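Local structure of succinylglutamate desuccinylase/aspartoacylase (Ruegeria sp. TM1040, 3NA6) at residues T55-G60 / E64-L69; G108-A113 / K125-F130; T133-A138 / T197-M202; Q176-P181 / V205-E210; C258-E263 / D282-V287. The protein is probably a metal-dependent hydrolase that cleaves an acyl group from an N-acylated amino acid, as succinylglutamate desuccinylases and aspartoacylases do. One frame throughout, in Å; residues are numbered along the deposited sequence. Where two conformers were deposited one is given.

In the fold
Interactions 1 to 4 all lie in the catalytic domain, built on a large mixed sheet whose strands 51-55 and 205-210 serve interactions 1 and 4. Along the chain interactions 1, 2 and 3 follow in series, whereas the segments of 3 and 4 alternate and touch where helix 195-200 leads into strand 205-210. Interactions 2 and 3 share helix 122-134, their centres about 13 Å apart. Interaction 1 meets interaction 2 (centres about 15 Å apart) through Asn58 and His59, beside a possible metal site. Interaction 4 lies across the centre of the chain from interaction 2, centres about 22 Å apart. Interaction 5, centred at least about 29 Å from the others' centres, joins two C-terminal antiparallel sheets.

Interaction 1: T55-G60 / E64-L69; sequences TGANHG and EGPVAL
Leu69 and Pro66, one turn apart on helix 64-75, press against the backbone of the loop that leaves strand 51-55. With CG anti to the carbonyl carbon (chi1 -65°), the Leu69 side chain swings toward the loop and lays its CD1 methyl over the peptide link between Thr55 and Gly56, 3.2 Å from Gly56 N. Pro66 adds the edge of its ring, with CG 3.8 Å from Ala57 CB and CD 4.0 Å from Gly56 CA. A side chain on Gly56 would run into that ring. This strand-loop-helix unit carries His59 and Glu62, which with His145 face one vacant point, consistent with the zinc site of this carboxypeptidase-like family. Replacing Pro66 by an alanine would remove the ring and is likely to leave Ala57 CB and Gly56 CA without their apolar neighbour, opening a gap between the loop and the first turn of the helix. Further out, Thr55 OG1 is hydrogen-bonded to Asp143, His59 ND1 is held by Glu62, and Leu267 of a neighbouring subunit packs on Pro66.

Interaction 2: G108-A113 / K125-F130; sequences GNLNRA and KIADYF
Leu110 and Ala113 meet Ile126 and Ala127 of helix 122-134 through apolar contacts. The forked end of Leu110 does most of the work: CD1 lies 4.0 Å from Ala127 CB and CD2 lies 4.1 Å from Ile126 CG2, and the leucine and isoleucine side chains cross at about a right angle. With CG trans to its backbone N (chi1 177°), Leu110 extends both methyls to the helix. Ala113 joins them by a methyl-to-methyl touch, its CB 4.1 Å from Ala127 CB, and its carbonyl O stands 3.8 Å from that same Ala127 CB. The Ala127 methyl is thus met by both Leu110 and Ala113.

No hydrogen bond crosses between the two segments. Within the loop, Ala113 N donates to Leu110 O at 3.0 Å and Arg112 N donates to Asn109 O, which fold it into a tight turn, while a weak bond from Asn111 N to Asn109 OD1 adds to it.

Asn109 and Asn111 turn to the loop 55-60, where Asn109 OD1 is hydrogen-bonded to His59 NE2 and Asn111 OD1 to Asn58 ND2. The contact therefore joins a 3-10 turn to a helix flanking the central sheet, and Asn109 contacts a histidine of the possible metal site, consistent with a second-shell role beside the metal centre expected in the aspartoacylase family.

Interaction 3: T133-A138 / T197-M202; sequences TLLPMA and TAVEEM
Leu135 and Val199 mark the closest backbone approach, their CA atoms 7.2 Å apart where the chain at the C-terminal end of helix 122-134 passes helix 195-200. Leu135 takes part in every side-chain contact. Its CG lies anti to the carbonyl carbon (chi1 -82°), and the two terminal methyls point at the helix opposite: CD1 is 4.0 Å from Ala198 CB, and CD2 is 3.9 Å from Val199 CG2. The leucine and valine side chains cross at about a right angle, with CG2 of the valine close to both leucine methyls.

Nearer the backbone, Met202, present as selenomethionine, reaches back across the root of Leu135. Its chain is extended beyond CG, bringing SE to 3.7 Å and CE to 3.9 Å from Leu135 CB. The leucine is thus touched at its base by the selenium end and at its tip by the small residues Ala198 and Val199. Leu53 of strand 51-55 also packs on Leu135, placing the contact beside the central sheet.

Lys204 NZ is hydrogen-bonded to the carbonyls of Leu135 and Ala138, providing polar partners at the turn. Between the segments themselves no hydrogen bond forms, so their mutual contact rests on van der Waals packing of apolar groups, with little directional constraint.

Interaction 4: Q176-P181 / V205-E210; sequences QAFNAP and VLVTTE
Phe178 brings its ring up to two side chains of strand 205-210, Val207 and Thr209. Its far corner does the closest touching, with CZ 3.7 Å from Thr209 CG2 and CE2 4.0 Å from the same methyl. On the nearer part of the ring, CD2 stands 3.9 Å from Val207 CG1. Both methyls approach the ring obliquely; as whole side chains, Phe178 and Thr209 cross at about a right angle. The phenylalanine reaches the strand because its CG is trans to the backbone N (chi1 -166°), which carries the ring away from the last turn of helix 165-178. Val207 and Thr209, two residues apart on the strand, direct their side chains to this same side.

Thr209 divides its two branches. The methyl meets the ring, while OG1 is hydrogen-bonded to the carbonyl O of His145, so the buried hydroxyl is satisfied away from Phe178. A serine in place of Phe178 would probably leave the Thr209 and Val207 methyls without their aromatic neighbour and open a gap between helix and strand.

Just after the helix, Asn179 takes a positive phi (61°) and the chain leads on to strand 182-186. Phe178 also packs on Val232 and Ala157, so the ring, carried by helix 165-178, meets helix 219-235 and the neighbouring strands 205-210 and 156-160 of the central mixed sheet.

Interaction 5: C258-E263 / D282-V287; sequences CYLFSE and DLVARV
Leu260 and Val284 bring together two antiparallel sheets of the C-terminal beta region, one containing strand 260-261 and the other strand 283-288. The strands meet through side chains, with CA atoms of Leu260 and Val284 9.0 Å apart and no hydrogen bond between the segments. Strand 283-288 carries a classic beta bulge, in which Val284 and Ala285 both lie opposite Tyr300.

At one end of the contact, Leu260 CD1 stands 4.2 Å from Val284 CG1, a methyl-to-methyl touch. At the other end Ser262 and Val287 face each other.

Cys258 forms a disulfide with Cys322, linking the start of segment 258-263 to strand 322-327, and its SG lies over the centre of one face of the Phe261 ring, 3.9 Å above the plane. Lys24 of a neighbouring subunit makes a cation-pi contact with that same ring, and Arg286 forms a salt bridge to Glu71 of another neighbouring subunit, so this region also takes part in the assembly.

With OG trans to the backbone N (chi1 -174°), Ser262 sets its hydroxyl where it meets both strands of the chain around it: OG is hydrogen-bonded to the His264 carbonyl and lies 4.1 Å from Val287 CG2.

Interaction 1: T55-G60 / E64-L69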
# COMPACT_ATOMS: atom_id res chain seq x y z
N THR A 55 -30.26 -12.71 -6.15
CA THR A 55 -28.96 -12.19 -5.77
C THR A 55 -28.67 -10.84 -6.41
O THR A 55 -29.04 -10.59 -7.57
CB THR A 55 -27.86 -13.18 -6.18
OG1 THR A 55 -28.12 -13.65 -7.52
CG2 THR A 55 -27.82 -14.36 -5.22
N GLY A 56 -28.01 -9.97 -5.65
CA GLY A 56 -27.43 -8.74 -6.13
C GLY A 56 -25.95 -8.71 -5.75
O GLY A 56 -25.51 -9.45 -4.93
N ALA A 57 -25.21 -7.82 -6.39
CA ALA A 57 -23.80 -7.63 -6.10
C ALA A 57 -22.98 -8.91 -6.22
O ALA A 57 -22.03 -9.15 -5.49
CB ALA A 57 -23.61 -6.94 -4.74
N ASN A 58 -23.32 -9.71 -7.22
CA ASN A 58 -22.43 -10.72 -7.74
C ASN A 58 -21.06 -10.06 -7.95
O ASN A 58 -20.02 -10.63 -7.59
CB ASN A 58 -23.04 -11.25 -9.07
CG ASN A 58 -22.24 -12.37 -9.69
OD1 ASN A 58 -21.01 -12.32 -9.72
ND2 ASN A 58 -22.95 -13.38 -10.27
N HIS A 59 -21.09 -8.88 -8.56
CA HIS A 59 -19.97 -7.93 -8.56
C HIS A 59 -20.29 -6.81 -7.59
O HIS A 59 -21.39 -6.27 -7.60
CB HIS A 59 -19.78 -7.34 -9.96
CG HIS A 59 -19.41 -8.36 -10.98
ND1 HIS A 59 -19.94 -8.38 -12.26
CD2 HIS A 59 -18.58 -9.43 -10.90
CE1 HIS A 59 -19.44 -9.41 -12.92
NE2 HIS A 59 -18.59 -10.05 -12.12
N GLY A 60 -19.31 -6.42 -6.78
CA GLY A 60 -19.55 -5.55 -5.63
C GLY A 60 -19.81 -4.08 -5.93
O GLY A 60 -20.27 -3.37 -5.06
N GLU A 64 -27.96 -1.53 -8.56
CA GLU A 64 -29.42 -1.54 -8.73
C GLU A 64 -30.07 -2.75 -8.04
O GLU A 64 -31.10 -2.62 -7.36
CB GLU A 64 -29.83 -1.54 -10.21
CG GLU A 64 -29.76 -0.18 -10.97
CD GLU A 64 -28.34 0.19 -11.40
OE1 GLU A 64 -27.41 -0.64 -11.17
OE2 GLU A 64 -28.17 1.30 -11.98
N GLY A 65 -29.51 -3.94 -8.26
CA GLY A 65 -30.07 -5.15 -7.67
C GLY A 65 -30.06 -5.08 -6.15
O GLY A 65 -31.08 -5.31 -5.51
N PRO A 66 -28.93 -4.69 -5.58
CA PRO A 66 -28.89 -4.55 -4.13
C PRO A 66 -29.95 -3.62 -3.53
O PRO A 66 -30.52 -3.92 -2.48
CB PRO A 66 -27.48 -4.05 -3.90
CG PRO A 66 -26.69 -4.78 -4.93
CD PRO A 66 -27.57 -4.72 -6.15
N VAL A 67 -30.22 -2.48 -4.18
CA VAL A 67 -31.29 -1.59 -3.71
C VAL A 67 -32.64 -2.31 -3.77
O VAL A 67 -33.41 -2.29 -2.79
CB VAL A 67 -31.31 -0.28 -4.53
CG1 VAL A 67 -32.57 0.54 -4.20
CG2 VAL A 67 -30.03 0.53 -4.26
N ALA A 68 -32.95 -2.92 -4.92
CA ALA A 68 -34.24 -3.60 -5.10
C ALA A 68 -34.43 -4.75 -4.11
O ALA A 68 -35.54 -4.96 -3.57
CB ALA A 68 -34.38 -4.12 -6.56
N LEU A 69 -33.33 -5.46 -3.82
CA LEU A 69 -33.37 -6.64 -2.94
C LEU A 69 -33.41 -6.24 -1.48
O LEU A 69 -34.11 -6.90 -0.69
CB LEU A 69 -32.23 -7.63 -3.24
CG LEU A 69 -32.33 -8.28 -4.64
CD1 LEU A 69 -31.06 -9.07 -5.05
CD2 LEU A 69 -33.56 -9.22 -4.67

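Interaction 2: G108-A113 / K125-F130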
# COMPACT_ATOMS: atom_id res chain seq x y z
N GLY A 108 -11.24 -12.69 -6.28
CA GLY A 108 -12.18 -13.56 -6.97
C GLY A 108 -13.30 -12.82 -7.68
O GLY A 108 -13.99 -11.97 -7.08
N ASN A 109 -13.48 -13.15 -8.95
CA ASN A 109 -14.68 -12.79 -9.69
C ASN A 109 -15.70 -13.90 -9.47
O ASN A 109 -15.57 -15.02 -10.01
CB ASN A 109 -14.38 -12.63 -11.18
CG ASN A 109 -15.61 -12.19 -11.98
OD1 ASN A 109 -16.74 -12.20 -11.46
ND2 ASN A 109 -15.40 -11.79 -13.23
N LEU A 110 -16.69 -13.60 -8.65
CA LEU A 110 -17.62 -14.64 -8.20
C LEU A 110 -18.36 -15.19 -9.41
O LEU A 110 -18.61 -16.40 -9.47
CB LEU A 110 -18.63 -14.09 -7.18
CG LEU A 110 -19.72 -15.03 -6.65
CD1 LEU A 110 -19.17 -16.39 -6.12
CD2 LEU A 110 -20.53 -14.34 -5.59
N ASN A 111 -18.64 -14.31 -10.38
CA ASN A 111 -19.38 -14.73 -11.55
C ASN A 111 -18.66 -15.72 -12.43
O ASN A 111 -19.29 -16.31 -13.31
CB ASN A 111 -19.82 -13.55 -12.41
CG ASN A 111 -20.97 -13.92 -13.34
OD1 ASN A 111 -21.86 -14.69 -12.98
ND2 ASN A 111 -20.94 -13.38 -14.56
N ARG A 112 -17.36 -15.91 -12.23
CA ARG A 112 -16.62 -16.95 -12.95
C ARG A 112 -16.01 -18.00 -12.01
O ARG A 112 -15.11 -18.73 -12.40
CB ARG A 112 -15.53 -16.29 -13.83
CG ARG A 112 -16.03 -15.02 -14.55
CD ARG A 112 -15.41 -14.81 -15.95
NE ARG A 112 -15.70 -13.48 -16.50
CZ ARG A 112 -14.78 -12.60 -16.89
NH1 ARG A 112 -13.49 -12.91 -16.84
NH2 ARG A 112 -15.15 -11.42 -17.36
N ALA A 113 -16.53 -18.10 -10.78
CA ALA A 113 -15.98 -19.02 -9.77
C ALA A 113 -16.67 -20.39 -9.68
O ALA A 113 -16.25 -21.25 -8.90
CB ALA A 113 -15.96 -18.33 -8.38
N LYS A 125 -15.71 -20.83 -1.92
CA LYS A 125 -16.60 -21.37 -0.87
C LYS A 125 -18.03 -20.79 -0.97
O LYS A 125 -19.01 -21.53 -0.85
CB LYS A 125 -16.01 -21.13 0.52
CG LYS A 125 -14.72 -21.97 0.82
CD LYS A 125 -14.01 -21.42 2.05
CE LYS A 125 -13.22 -22.43 2.80
NZ LYS A 125 -12.36 -21.74 3.81
N ILE A 126 -18.15 -19.50 -1.28
CA ILE A 126 -19.44 -18.89 -1.60
C ILE A 126 -20.09 -19.62 -2.78
O ILE A 126 -21.24 -20.06 -2.70
CB ILE A 126 -19.34 -17.37 -1.86
CG1 ILE A 126 -18.87 -16.64 -0.60
CG2 ILE A 126 -20.67 -16.79 -2.28
CD1 ILE A 126 -18.56 -15.10 -0.80
N ALA A 127 -19.35 -19.73 -3.88
CA ALA A 127 -19.85 -20.41 -5.07
C ALA A 127 -20.29 -21.84 -4.77
O ALA A 127 -21.37 -22.28 -5.17
CB ALA A 127 -18.79 -20.41 -6.17
N ASP A 128 -19.46 -22.56 -4.03
CA ASP A 128 -19.78 -23.94 -3.70
C ASP A 128 -21.07 -24.08 -2.88
O ASP A 128 -21.83 -25.03 -3.04
CB ASP A 128 -18.61 -24.60 -2.95
CG ASP A 128 -18.93 -26.01 -2.54
OD1 ASP A 128 -18.82 -26.92 -3.40
OD2 ASP A 128 -19.34 -26.18 -1.38
N TYR A 129 -21.30 -23.14 -1.97
CA TYR A 129 -22.50 -23.17 -1.15
C TYR A 129 -23.73 -22.91 -2.01
O TYR A 129 -24.78 -23.52 -1.81
CB TYR A 129 -22.40 -22.14 -0.00
CG TYR A 129 -23.55 -22.22 0.96
CD1 TYR A 129 -23.65 -23.26 1.88
CD2 TYR A 129 -24.54 -21.27 0.95
CE1 TYR A 129 -24.72 -23.32 2.75
CE2 TYR A 129 -25.58 -21.32 1.82
CZ TYR A 129 -25.68 -22.34 2.69
OH TYR A 129 -26.74 -22.37 3.54
N PHE A 130 -23.62 -21.97 -2.94
CA PHE A 130 -24.72 -21.71 -3.86
C PHE A 130 -24.93 -22.89 -4.79
O PHE A 130 -26.07 -23.31 -4.98
CB PHE A 130 -24.52 -20.38 -4.62
CG PHE A 130 -24.97 -19.17 -3.80
CD1 PHE A 130 -24.30 -18.82 -2.63
CD2 PHE A 130 -26.09 -18.45 -4.15
CE1 PHE A 130 -24.70 -17.80 -1.86
CE2 PHE A 130 -26.52 -17.39 -3.37
CZ PHE A 130 -25.81 -17.06 -2.23

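Interaction 3: T133-A138 / T197-M202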
# COMPACT_ATOMS: atom_id res chain seq x y z
N THR A 133 -25.88 -26.19 -2.18
CA THR A 133 -26.84 -26.08 -1.10
C THR A 133 -28.03 -25.22 -1.50
O THR A 133 -29.15 -25.68 -1.44
CB THR A 133 -26.20 -25.58 0.22
OG1 THR A 133 -25.11 -26.44 0.54
CG2 THR A 133 -27.21 -25.59 1.37
N LEU A 134 -27.81 -23.98 -1.92
CA LEU A 134 -28.92 -23.10 -2.19
C LEU A 134 -29.62 -23.38 -3.53
O LEU A 134 -30.84 -23.52 -3.57
CB LEU A 134 -28.49 -21.65 -2.08
CG LEU A 134 -28.03 -21.18 -0.70
CD1 LEU A 134 -27.78 -19.67 -0.75
CD2 LEU A 134 -29.12 -21.54 0.35
N LEU A 135 -28.87 -23.43 -4.62
CA LEU A 135 -29.48 -23.66 -5.94
C LEU A 135 -30.34 -24.93 -5.98
O LEU A 135 -31.41 -24.90 -6.55
CB LEU A 135 -28.46 -23.68 -7.10
CG LEU A 135 -28.05 -22.27 -7.62
CD1 LEU A 135 -26.92 -22.32 -8.67
CD2 LEU A 135 -29.30 -21.60 -8.16
N PRO A 136 -29.87 -26.02 -5.37
CA PRO A 136 -30.77 -27.17 -5.44
C PRO A 136 -32.12 -27.00 -4.74
O PRO A 136 -33.02 -27.76 -5.04
CB PRO A 136 -29.97 -28.31 -4.79
CG PRO A 136 -28.53 -27.94 -4.99
CD PRO A 136 -28.53 -26.39 -4.88
N MSE A 137 -32.26 -26.02 -3.85
CA MSE A 137 -33.55 -25.79 -3.23
C MSE A 137 -34.34 -24.74 -3.98
O MSE A 137 -35.49 -24.50 -3.65
CB MSE A 137 -33.37 -25.37 -1.78
CG MSE A 137 -32.86 -26.51 -0.92
SE MSE A 137 -33.03 -26.08 0.95
CE MSE A 137 -32.70 -24.13 0.87
N ALA A 138 -33.75 -24.15 -5.02
CA ALA A 138 -34.46 -23.15 -5.83
C ALA A 138 -35.02 -23.72 -7.11
O ALA A 138 -34.39 -24.56 -7.75
CB ALA A 138 -33.53 -21.97 -6.18
N THR A 197 -24.62 -20.23 -16.00
CA THR A 197 -24.47 -21.63 -16.43
C THR A 197 -24.83 -22.63 -15.32
O THR A 197 -25.51 -23.62 -15.56
CB THR A 197 -23.06 -21.84 -17.00
OG1 THR A 197 -22.82 -20.81 -17.97
CG2 THR A 197 -22.89 -23.21 -17.66
N ALA A 198 -24.42 -22.34 -14.09
CA ALA A 198 -24.75 -23.17 -12.95
C ALA A 198 -26.28 -23.36 -12.83
O ALA A 198 -26.75 -24.47 -12.58
CB ALA A 198 -24.19 -22.55 -11.65
N VAL A 199 -27.02 -22.28 -13.02
CA VAL A 199 -28.48 -22.33 -12.93
C VAL A 199 -29.09 -23.07 -14.12
O VAL A 199 -29.83 -24.04 -13.96
CB VAL A 199 -29.09 -20.94 -12.83
CG1 VAL A 199 -30.62 -21.03 -12.71
CG2 VAL A 199 -28.45 -20.18 -11.66
N GLU A 200 -28.72 -22.64 -15.31
CA GLU A 200 -29.30 -23.13 -16.53
C GLU A 200 -29.01 -24.61 -16.79
O GLU A 200 -29.87 -25.35 -17.29
CB GLU A 200 -28.81 -22.28 -17.70
CG GLU A 200 -29.41 -20.91 -17.69
CD GLU A 200 -28.62 -19.94 -18.57
OE1 GLU A 200 -27.55 -20.34 -19.06
OE2 GLU A 200 -29.08 -18.78 -18.74
N GLU A 201 -27.82 -25.07 -16.46
CA GLU A 201 -27.50 -26.47 -16.72
C GLU A 201 -28.24 -27.43 -15.79
O GLU A 201 -28.32 -28.64 -16.09
CB GLU A 201 -25.98 -26.73 -16.77
CG GLU A 201 -25.32 -26.81 -15.42
CD GLU A 201 -23.80 -27.10 -15.47
OE1 GLU A 201 -23.24 -27.29 -16.59
OE2 GLU A 201 -23.19 -27.13 -14.37
N MSE A 202 -28.78 -26.91 -14.68
CA MSE A 202 -29.68 -27.67 -13.81
C MSE A 202 -31.08 -27.76 -14.34
O MSE A 202 -31.93 -28.41 -13.71
CB MSE A 202 -29.80 -27.04 -12.41
CG MSE A 202 -28.54 -26.97 -11.69
SE MSE A 202 -28.70 -25.89 -10.10
CE MSE A 202 -26.93 -26.41 -9.41

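Interaction 4: Q176-P181 / V205-E210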
# COMPACT_ATOMS: atom_id res chain seq x y z
N GLN A 176 -39.03 -11.34 -20.87
CA GLN A 176 -40.11 -10.46 -21.29
C GLN A 176 -40.94 -9.93 -20.11
O GLN A 176 -41.31 -8.75 -20.13
CB GLN A 176 -41.07 -11.13 -22.26
CG GLN A 176 -40.46 -11.48 -23.59
CD GLN A 176 -41.51 -11.87 -24.60
OE1 GLN A 176 -42.44 -12.64 -24.32
NE2 GLN A 176 -41.37 -11.34 -25.79
N ALA A 177 -41.26 -10.79 -19.14
CA ALA A 177 -42.03 -10.34 -17.97
C ALA A 177 -41.27 -9.24 -17.22
O ALA A 177 -41.89 -8.30 -16.73
CB ALA A 177 -42.32 -11.49 -17.00
N PHE A 178 -39.95 -9.38 -17.10
CA PHE A 178 -39.11 -8.37 -16.41
C PHE A 178 -39.38 -7.00 -17.01
O PHE A 178 -39.54 -6.02 -16.28
CB PHE A 178 -37.61 -8.70 -16.52
CG PHE A 178 -36.73 -7.90 -15.58
CD1 PHE A 178 -36.30 -6.63 -15.91
CD2 PHE A 178 -36.30 -8.45 -14.36
CE1 PHE A 178 -35.47 -5.90 -15.05
CE2 PHE A 178 -35.49 -7.74 -13.50
CZ PHE A 178 -35.06 -6.45 -13.85
N ASN A 179 -39.46 -6.97 -18.33
CA ASN A 179 -39.92 -5.80 -19.08
C ASN A 179 -39.04 -4.56 -18.86
O ASN A 179 -39.53 -3.44 -18.57
CB ASN A 179 -41.40 -5.54 -18.79
CG ASN A 179 -42.00 -4.41 -19.63
OD1 ASN A 179 -42.53 -3.46 -19.07
ND2 ASN A 179 -41.90 -4.51 -20.96
N ALA A 180 -37.74 -4.76 -19.00
CA ALA A 180 -36.79 -3.64 -18.90
C ALA A 180 -36.97 -2.79 -20.16
O ALA A 180 -37.64 -3.22 -21.12
CB ALA A 180 -35.34 -4.15 -18.78
N PRO A 181 -36.43 -1.58 -20.16
CA PRO A 181 -36.63 -0.75 -21.35
C PRO A 181 -35.96 -1.34 -22.59
O PRO A 181 -36.36 -1.01 -23.70
CB PRO A 181 -35.99 0.60 -20.96
CG PRO A 181 -36.09 0.62 -19.46
CD PRO A 181 -35.84 -0.82 -19.05
N VAL A 205 -34.81 -21.86 -14.82
CA VAL A 205 -34.93 -20.53 -15.39
C VAL A 205 -34.04 -19.54 -14.65
O VAL A 205 -34.00 -19.50 -13.41
CB VAL A 205 -36.40 -20.01 -15.37
CG1 VAL A 205 -36.45 -18.53 -15.73
CG2 VAL A 205 -37.22 -20.79 -16.34
N LEU A 206 -33.29 -18.77 -15.44
CA LEU A 206 -32.44 -17.73 -14.94
C LEU A 206 -32.89 -16.41 -15.57
O LEU A 206 -33.12 -16.36 -16.78
CB LEU A 206 -30.96 -17.99 -15.29
CG LEU A 206 -30.13 -16.72 -15.00
CD1 LEU A 206 -29.48 -16.79 -13.61
CD2 LEU A 206 -29.15 -16.44 -16.12
N VAL A 207 -33.01 -15.37 -14.74
CA VAL A 207 -33.30 -14.00 -15.19
C VAL A 207 -32.07 -13.18 -14.85
O VAL A 207 -31.54 -13.25 -13.73
CB VAL A 207 -34.57 -13.46 -14.45
CG1 VAL A 207 -34.68 -11.95 -14.54
CG2 VAL A 207 -35.79 -14.16 -14.99
N THR A 208 -31.52 -12.49 -15.84
CA THR A 208 -30.34 -11.68 -15.62
C THR A 208 -30.51 -10.32 -16.28
O THR A 208 -31.37 -10.13 -17.14
CB THR A 208 -29.02 -12.40 -16.02
OG1 THR A 208 -27.89 -11.65 -15.54
CG2 THR A 208 -28.90 -12.62 -17.53
N THR A 209 -29.70 -9.37 -15.84
CA THR A 209 -29.78 -8.00 -16.32
C THR A 209 -28.42 -7.32 -16.57
O THR A 209 -27.34 -7.80 -16.14
CB THR A 209 -30.43 -7.14 -15.26
OG1 THR A 209 -29.53 -7.02 -14.16
CG2 THR A 209 -31.72 -7.73 -14.74
N GLU A 210 -28.49 -6.17 -17.22
CA GLU A 210 -27.46 -5.12 -17.12
C GLU A 210 -28.23 -3.81 -17.00
O GLU A 210 -28.78 -3.37 -17.98
CB GLU A 210 -26.57 -5.07 -18.36
CG GLU A 210 -25.61 -6.26 -18.52
CD GLU A 210 -24.43 -6.23 -17.56
OE1 GLU A 210 -24.34 -5.30 -16.75
OE2 GLU A 210 -23.58 -7.13 -17.64

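Interaction 5: C258-E263 / D282-V287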
# COMPACT_ATOMS: atom_id res chain seq x y z
N CYS A 258 -16.71 -7.35 -28.27
CA CYS A 258 -16.36 -5.94 -28.38
C CYS A 258 -15.42 -5.76 -29.55
O CYS A 258 -14.49 -6.55 -29.73
CB CYS A 258 -15.69 -5.42 -27.10
SG CYS A 258 -15.14 -3.67 -27.22
N TYR A 259 -15.64 -4.72 -30.34
CA TYR A 259 -14.82 -4.50 -31.52
C TYR A 259 -14.05 -3.19 -31.49
O TYR A 259 -13.18 -2.98 -32.32
CB TYR A 259 -15.69 -4.62 -32.79
CG TYR A 259 -16.35 -5.99 -32.83
CD1 TYR A 259 -15.62 -7.12 -33.22
CD2 TYR A 259 -17.66 -6.16 -32.41
CE1 TYR A 259 -16.20 -8.39 -33.22
CE2 TYR A 259 -18.26 -7.43 -32.42
CZ TYR A 259 -17.53 -8.53 -32.82
OH TYR A 259 -18.12 -9.78 -32.82
N LEU A 260 -14.38 -2.31 -30.56
CA LEU A 260 -13.73 -1.02 -30.46
C LEU A 260 -12.91 -1.04 -29.19
O LEU A 260 -13.25 -0.40 -28.21
CB LEU A 260 -14.77 0.09 -30.47
CG LEU A 260 -15.57 0.18 -31.76
CD1 LEU A 260 -16.77 1.07 -31.53
CD2 LEU A 260 -14.72 0.68 -32.93
N PHE A 261 -11.86 -1.83 -29.22
CA PHE A 261 -10.90 -1.86 -28.15
C PHE A 261 -9.97 -0.65 -28.33
O PHE A 261 -9.59 -0.32 -29.45
CB PHE A 261 -10.13 -3.19 -28.16
CG PHE A 261 -10.88 -4.32 -27.47
CD1 PHE A 261 -10.99 -4.36 -26.07
CD2 PHE A 261 -11.51 -5.34 -28.23
CE1 PHE A 261 -11.71 -5.39 -25.42
CE2 PHE A 261 -12.24 -6.40 -27.57
CZ PHE A 261 -12.33 -6.42 -26.19
N SER A 262 -9.63 0.03 -27.25
CA SER A 262 -8.63 1.06 -27.33
C SER A 262 -7.25 0.44 -27.42
O SER A 262 -6.96 -0.52 -26.70
CB SER A 262 -8.64 1.98 -26.13
OG SER A 262 -7.72 3.03 -26.36
N GLU A 263 -6.40 1.02 -28.26
CA GLU A 263 -4.99 0.65 -28.34
C GLU A 263 -4.11 1.72 -27.68
O GLU A 263 -2.88 1.71 -27.88
CB GLU A 263 -4.59 0.41 -29.80
CG GLU A 263 -5.27 -0.82 -30.41
CD GLU A 263 -4.76 -1.20 -31.82
OE1 GLU A 263 -4.33 -0.31 -32.57
OE2 GLU A 263 -4.80 -2.41 -32.17
N ASP A 282 -19.46 6.51 -38.72
CA ASP A 282 -19.52 7.63 -37.78
C ASP A 282 -18.50 7.45 -36.64
O ASP A 282 -18.23 6.33 -36.18
CB ASP A 282 -20.91 7.75 -37.12
CG ASP A 282 -21.97 8.36 -38.05
OD1 ASP A 282 -21.66 8.75 -39.20
OD2 ASP A 282 -23.13 8.45 -37.58
N LEU A 283 -17.98 8.58 -36.18
CA LEU A 283 -17.10 8.64 -35.03
C LEU A 283 -17.88 8.24 -33.79
O LEU A 283 -18.94 8.79 -33.54
CB LEU A 283 -16.57 10.05 -34.91
CG LEU A 283 -15.32 10.37 -34.13
CD1 LEU A 283 -14.13 9.56 -34.57
CD2 LEU A 283 -15.09 11.87 -34.32
N VAL A 284 -17.40 7.23 -33.06
CA VAL A 284 -18.02 6.80 -31.80
C VAL A 284 -17.25 7.35 -30.58
O VAL A 284 -17.85 7.69 -29.55
CB VAL A 284 -18.05 5.28 -31.74
CG1 VAL A 284 -18.46 4.76 -30.38
CG2 VAL A 284 -19.01 4.79 -32.82
N ALA A 285 -15.93 7.42 -30.71
CA ALA A 285 -15.08 7.91 -29.62
C ALA A 285 -13.77 8.44 -30.13
O ALA A 285 -13.29 8.05 -31.23
CB ALA A 285 -14.84 6.81 -28.62
N ARG A 286 -13.17 9.34 -29.34
CA ARG A 286 -11.79 9.78 -29.58
C ARG A 286 -10.99 9.69 -28.30
O ARG A 286 -11.49 10.05 -27.23
CB ARG A 286 -11.75 11.20 -30.13
CG ARG A 286 -12.53 11.38 -31.41
CD ARG A 286 -12.30 12.75 -32.03
NE ARG A 286 -12.88 13.82 -31.24
CZ ARG A 286 -12.82 15.10 -31.58
NH1 ARG A 286 -12.20 15.45 -32.71
NH2 ARG A 286 -13.35 16.02 -30.79
N VAL A 287 -9.75 9.21 -28.42
CA VAL A 287 -8.80 9.18 -27.31
C VAL A 287 -7.72 10.28 -27.47
O VAL A 287 -6.94 10.30 -28.48
CB VAL A 287 -8.16 7.79 -27.14
CG1 VAL A 287 -7.31 7.77 -25.85
CG2 VAL A 287 -9.27 6.72 -27.00